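Local coordinates for protein-glutaminase (Chryseobacterium proteolyticum, PDB 2ZK9) that hydrolyses the side-chain amide of glutamine residues within proteins, probably with a cysteine-protease-like active site, leaving glutamate and releasing ammonia, at residues F15-K19 with I102-S108; C42-A46 with Y82-I86. All coordinates share one frame; numbering follows the deposited sequence.

Helix 8-19 comes first and carries residues 15-19. Its partner, 102-108, begins 83 residues later at the end of strand 97-102, so interaction 1 closes a long loop. Interaction 2 lies nested inside that loop. It joins the start of helix 42-55 to strand 82-91 and closes a shorter loop. The two contacts meet where strands 82-91 and 97-102 run side by side. There Ile102 N bonds to Ile86 O, and Asp103 OD2 bonds to His83 NE2. Interaction 1 ties the first helix to the loop after strand 97-102. Interaction 2 ties helix 42-55 to the mixed sheet at the probable active site.

Interaction 1 (F15-K19 with I102-S108); sequences FNQIK and IDPSLFS
The ring of Phe15 turns an edge to the backbone of Ser108 and Phe107. Its CZ lies 3.5 Å from Ser108 O, close to the ring plane, and Phe107 O is near the same edge. Asn16 OD1 is also in the plane of the ring. Ile102 CG2 lies 3.8 Å from Phe15 CD2; it and Pro104 CG approach the ring obliquely. The ring reaches the loop because its CG stands anti to the backbone N (chi1 -179°). One turn on, Ile18 sends CD1 to Ile102 CG2 at 4.0 Å and CG2 to Pro104 CG at 4.1 Å. Met49 of helix 42-55 and Phe35 touch both Ile18 and Pro104. Lys19 runs out fully extended, and its NZ gives a 2.8 Å hydrogen bond to Ser108 O. The NZ sits above the carbonyl plane, 43° out of it. Asp103 points away and shapes the loop: its OD1 accepts from Ser105 N in an Asx turn, while Asp103 O takes both Leu106 N and Phe107 N. Ser108 O thus meets an ammonium group and the weakly positive rim of an aromatic ring. Both contacts suit its negative end, so a largely buried apolar patch finishes in a polar tie at the exposed margin.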
loop_
_atom_site.group_PDB
_atom_site.type_symbol
_atom_site.label_atom_id
_atom_site.label_comp_id
_atom_site.label_asym_id
_atom_site.label_seq_id
_atom_site.Cartn_x
_atom_site.Cartn_y
_atom_site.Cartn_z
ATOM N N PHE A 15 11.931 3.759 -1.741
ATOM C CA PHE A 15 11.551 2.690 -0.819
ATOM C C PHE A 15 12.000 3.035 0.608
ATOM O O PHE A 15 11.221 2.898 1.564
ATOM C CB PHE A 15 12.132 1.353 -1.293
ATOM C CG PHE A 15 11.705 0.252 -0.352
ATOM C CD1 PHE A 15 12.482 -0.144 0.731
ATOM C CD2 PHE A 15 10.513 -0.366 -0.542
ATOM C CE1 PHE A 15 12.021 -1.109 1.588
ATOM C CE2 PHE A 15 10.042 -1.323 0.324
ATOM C CZ PHE A 15 10.779 -1.659 1.406
ATOM N N ASN A 16 13.259 3.448 0.746
ATOM C CA ASN A 16 13.747 3.798 2.069
ATOM C C ASN A 16 12.985 4.952 2.687
ATOM O O ASN A 16 12.694 4.963 3.904
ATOM C CB ASN A 16 15.268 4.087 1.977
ATOM C CG ASN A 16 16.078 2.851 1.716
ATOM O OD1 ASN A 16 15.699 1.708 1.979
ATOM N ND2 ASN A 16 17.260 3.145 1.139
ATOM N N GLN A 17 12.665 5.961 1.880
ATOM C CA GLN A 17 11.883 7.090 2.377
ATOM C C GLN A 17 10.537 6.626 2.909
ATOM O O GLN A 17 10.075 7.104 3.960
ATOM C CB GLN A 17 11.668 8.148 1.301
ATOM C CG GLN A 17 12.986 8.794 0.839
ATOM C CD GLN A 17 12.659 9.739 -0.256
ATOM O OE1 GLN A 17 11.759 10.556 -0.041
ATOM N NE2 GLN A 17 13.319 9.614 -1.402
ATOM N N ILE A 18 9.902 5.730 2.194
ATOM C CA ILE A 18 8.603 5.160 2.653
ATOM C C ILE A 18 8.801 4.381 3.916
ATOM O O ILE A 18 8.044 4.562 4.884
ATOM C CB ILE A 18 8.019 4.312 1.498
ATOM C CG1 ILE A 18 7.487 5.226 0.371
ATOM C CG2 ILE A 18 6.908 3.445 2.047
ATOM C CD1 ILE A 18 7.202 4.500 -0.903
ATOM N N LYS A 19 9.809 3.508 3.965
ATOM C CA LYS A 19 10.012 2.669 5.142
ATOM C C LYS A 19 10.300 3.522 6.358
ATOM O O LYS A 19 9.884 3.208 7.471
ATOM C CB LYS A 19 11.085 1.606 4.881
ATOM C CG LYS A 19 10.985 0.499 5.966
ATOM C CD LYS A 19 11.830 -0.718 5.688
ATOM C CE LYS A 19 11.761 -1.786 6.705
ATOM N NZ LYS A 19 12.762 -2.833 6.509
ATOM N N ILE A 102 5.449 -1.493 -4.161
ATOM C CA ILE A 102 5.995 -1.176 -2.844
ATOM C C ILE A 102 4.886 -1.376 -1.856
ATOM O O ILE A 102 3.821 -0.737 -1.935
ATOM C CB ILE A 102 6.616 0.221 -2.782
ATOM C CG1 ILE A 102 7.849 0.283 -3.722
ATOM C CG2 ILE A 102 6.954 0.561 -1.368
ATOM C CD1 ILE A 102 8.524 1.635 -3.809
ATOM N N ASP A 103 5.082 -2.302 -0.908
ATOM C CA ASP A 103 4.093 -2.548 0.113
ATOM C C ASP A 103 4.787 -3.132 1.357
ATOM O O ASP A 103 4.812 -4.341 1.560
ATOM C CB ASP A 103 3.006 -3.524 -0.320
ATOM C CG ASP A 103 1.958 -3.742 0.725
ATOM O OD1 ASP A 103 2.045 -3.099 1.824
ATOM O OD2 ASP A 103 1.044 -4.535 0.470
ATOM N N PRO A 104 5.309 -2.272 2.212
ATOM C CA PRO A 104 5.946 -2.746 3.458
ATOM C C PRO A 104 5.046 -3.434 4.432
ATOM O O PRO A 104 5.560 -3.991 5.410
ATOM C CB PRO A 104 6.535 -1.443 4.031
ATOM C CG PRO A 104 6.794 -0.573 2.863
ATOM C CD PRO A 104 5.574 -0.833 2.001
ATOM N N SER A 105 3.739 -3.427 4.262
ATOM C CA SER A 105 2.875 -4.253 5.112
ATOM C C SER A 105 3.031 -5.753 4.834
ATOM O O SER A 105 2.723 -6.534 5.691
ATOM C CB SER A 105 1.412 -3.829 5.086
ATOM O OG SER A 105 0.713 -4.165 3.873
ATOM N N LEU A 106 3.508 -6.094 3.646
ATOM C CA LEU A 106 3.728 -7.477 3.225
ATOM C C LEU A 106 5.187 -7.776 2.924
ATOM O O LEU A 106 5.572 -8.942 3.026
ATOM C CB LEU A 106 2.829 -7.845 2.051
ATOM C CG LEU A 106 1.332 -7.813 2.353
ATOM C CD1 LEU A 106 0.548 -8.100 1.071
ATOM C CD2 LEU A 106 0.959 -8.780 3.445
ATOM N N PHE A 107 5.944 -6.823 2.442
ATOM C CA PHE A 107 7.305 -6.982 1.997
ATOM C C PHE A 107 8.128 -5.835 2.548
ATOM O O PHE A 107 8.274 -4.755 1.950
ATOM C CB PHE A 107 7.366 -7.049 0.465
ATOM C CG PHE A 107 6.639 -8.238 -0.070
ATOM C CD1 PHE A 107 7.264 -9.455 -0.172
ATOM C CD2 PHE A 107 5.328 -8.116 -0.500
ATOM C CE1 PHE A 107 6.641 -10.553 -0.709
ATOM C CE2 PHE A 107 4.654 -9.203 -1.006
ATOM C CZ PHE A 107 5.318 -10.397 -1.145
ATOM N N SER A 108 8.713 -6.047 3.702
ATOM C CA SER A 108 9.422 -5.001 4.414
ATOM C C SER A 108 10.806 -4.647 3.881
ATOM O O SER A 108 11.373 -3.619 4.261
ATOM C CB SER A 108 9.620 -5.443 5.893
ATOM O OG SER A 108 10.206 -6.735 5.971
#

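Interaction 2 (C42-A46 with Y82-I86); sequences CYARA and YHVAI. With NA (sodium ion), chain B.
Cys42 meets Tyr82 and His83 with its side chain. Its SG lies 3.7 Å from Tyr82 CE2, in an oblique sulfur-aromatic contact. Cys42 CB comes to the edge of the imidazole, 3.3 Å from His83 ND1. The SG stands between the backbone N and the carbonyl carbon (chi1 55°), on the side of the tyrosine. A sodium ion is placed 2.2 Å from Cys42 SG, which is short for such a pair and makes the bond doubtful. Water 2 lies between the modelled ion and His83 ND1 and hydrogen-bonds the latter. The hydroxyl of Tyr82 meets Tyr43, with OH 3.2 Å from Tyr43 CD1, and it also hydrogen-bonds a glycerol, probably from the crystallisation liquor. With Tyr82 reduced to an alanine, the sulfur would probably keep only the His83 edge as an aromatic neighbour from this strand, and Tyr43 CD1 would lose the hydroxyl that meets it. Val84 CG1 packs on the helix, 4.0 Å from Cys42 CB, and Ala46 CB rests near Ala85 CA. Water 1 donates to both Cys42 O and Val84 O, a buried bridge between helix and strand. Arg45 folds back so that Cys42 CA lies over one guanidinium face, while its NH2 comes 3.5 Å from His83 CE1 at the ring edge. Further out, Asp103 lies behind His83, on the NE2 side, and Trp80 stacks on the imidazole. The axes of helix 42-46 and strand 82-86 run parallel, with 5° between their N-to-C directions. A cysteine at a helix start, a histidine on a facing strand and an aspartate behind it are consistent with the Cys-His-Asp catalytic triad of papain-like clan CA enzymes.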
loop_
_atom_site.group_PDB
_atom_site.type_symbol
_atom_site.label_atom_id
_atom_site.label_comp_id
_atom_site.label_asym_id
_atom_site.label_seq_id
_atom_site.Cartn_x
_atom_site.Cartn_y
_atom_site.Cartn_z
ATOM N N CYS A 42 -5.526 -0.137 4.165
ATOM C CA CYS A 42 -4.582 -0.277 3.024
ATOM C C CYS A 42 -4.667 0.888 2.072
ATOM O O CYS A 42 -3.653 1.341 1.534
ATOM C CB CYS A 42 -4.848 -1.564 2.285
ATOM S SG CYS A 42 -6.496 -1.826 1.704
ATOM N N TYR A 43 -5.875 1.380 1.838
ATOM C CA TYR A 43 -6.111 2.503 0.927
ATOM C C TYR A 43 -5.359 3.714 1.399
ATOM O O TYR A 43 -4.790 4.468 0.596
ATOM C CB TYR A 43 -7.637 2.693 0.796
ATOM C CG TYR A 43 -8.352 2.785 2.107
ATOM C CD1 TYR A 43 -8.877 1.701 2.781
ATOM C CD2 TYR A 43 -8.477 4.023 2.736
ATOM C CE1 TYR A 43 -9.525 1.818 4.009
ATOM C CE2 TYR A 43 -9.110 4.173 3.919
ATOM C CZ TYR A 43 -9.643 3.070 4.572
ATOM O OH TYR A 43 -10.269 3.255 5.786
ATOM N N ALA A 44 -5.390 3.983 2.711
ATOM C CA ALA A 44 -4.697 5.141 3.283
ATOM C C ALA A 44 -3.201 4.939 3.221
ATOM O O ALA A 44 -2.444 5.861 2.894
ATOM C CB ALA A 44 -5.193 5.360 4.698
ATOM N N ARG A 45 -2.721 3.724 3.544
ATOM C CA ARG A 45 -1.275 3.492 3.451
ATOM C C ARG A 45 -0.773 3.745 2.039
ATOM O O ARG A 45 0.275 4.333 1.835
ATOM C CB ARG A 45 -0.904 2.104 3.940
ATOM C CG ARG A 45 -1.304 1.778 5.373
ATOM C CD ARG A 45 -0.606 0.586 5.932
ATOM N NE ARG A 45 -0.751 -0.672 5.162
ATOM C CZ ARG A 45 -1.784 -1.480 5.252
ATOM N NH1 ARG A 45 -2.808 -1.264 6.046
ATOM N NH2 ARG A 45 -1.834 -2.584 4.486
ATOM N N ALA A 46 -1.531 3.263 1.044
ATOM C CA ALA A 46 -1.107 3.408 -0.353
ATOM C C ALA A 46 -1.085 4.849 -0.775
ATOM O O ALA A 46 -0.177 5.309 -1.467
ATOM C CB ALA A 46 -1.985 2.563 -1.261
ATOM N N TYR A 82 -10.260 -7.073 -0.425
ATOM C CA TYR A 82 -9.429 -6.430 -1.413
ATOM C C TYR A 82 -8.152 -5.960 -0.690
ATOM O O TYR A 82 -8.128 -5.822 0.511
ATOM C CB TYR A 82 -10.078 -5.268 -2.169
ATOM C CG TYR A 82 -10.061 -3.974 -1.423
ATOM C CD1 TYR A 82 -10.993 -3.692 -0.425
ATOM C CD2 TYR A 82 -9.105 -2.992 -1.678
ATOM C CE1 TYR A 82 -10.919 -2.473 0.240
ATOM C CE2 TYR A 82 -9.046 -1.821 -1.040
ATOM C CZ TYR A 82 -9.942 -1.550 -0.060
ATOM O OH TYR A 82 -9.879 -0.330 0.555
ATOM N N HIS A 83 -7.134 -5.668 -1.508
ATOM C CA HIS A 83 -5.953 -5.012 -1.017
ATOM C C HIS A 83 -5.447 -4.074 -2.117
ATOM O O HIS A 83 -5.791 -4.222 -3.297
ATOM C CB HIS A 83 -4.891 -6.061 -0.601
ATOM C CG HIS A 83 -3.679 -5.452 0.088
ATOM N ND1 HIS A 83 -3.804 -4.451 1.007
ATOM C CD2 HIS A 83 -2.383 -5.732 -0.062
ATOM C CE1 HIS A 83 -2.593 -4.145 1.411
ATOM N NE2 HIS A 83 -1.673 -4.924 0.787
ATOM N N VAL A 84 -4.632 -3.105 -1.749
ATOM C CA VAL A 84 -4.092 -2.132 -2.659
ATOM C C VAL A 84 -2.681 -1.770 -2.197
ATOM O O VAL A 84 -2.415 -1.708 -0.996
ATOM C CB VAL A 84 -5.007 -0.881 -2.778
ATOM C CG1 VAL A 84 -5.251 -0.202 -1.454
ATOM C CG2 VAL A 84 -4.470 0.099 -3.797
ATOM N N ALA A 85 -1.821 -1.472 -3.156
ATOM C CA ALA A 85 -0.521 -0.907 -2.919
ATOM C C ALA A 85 -0.123 -0.079 -4.145
ATOM O O ALA A 85 -0.844 0.007 -5.118
ATOM C CB ALA A 85 0.503 -1.989 -2.580
ATOM N N ILE A 86 1.045 0.582 -4.039
ATOM C CA ILE A 86 1.530 1.381 -5.163
ATOM C C ILE A 86 2.352 0.519 -6.092
ATOM O O ILE A 86 3.129 -0.338 -5.665
ATOM C CB ILE A 86 2.301 2.640 -4.686
ATOM C CG1 ILE A 86 3.562 2.350 -3.879
ATOM C CG2 ILE A 86 1.345 3.582 -3.981
ATOM C CD1 ILE A 86 4.472 3.539 -3.755
HETATM NA NA NA B . -7.092 -2.513 3.678
HETATM O O HOH W 1 -1.319 -0.205 0.965
HETATM O O HOH W 2 -5.999 -4.611 2.867
HETATM O O HOH W 3 -9.044 -4.610 2.979
#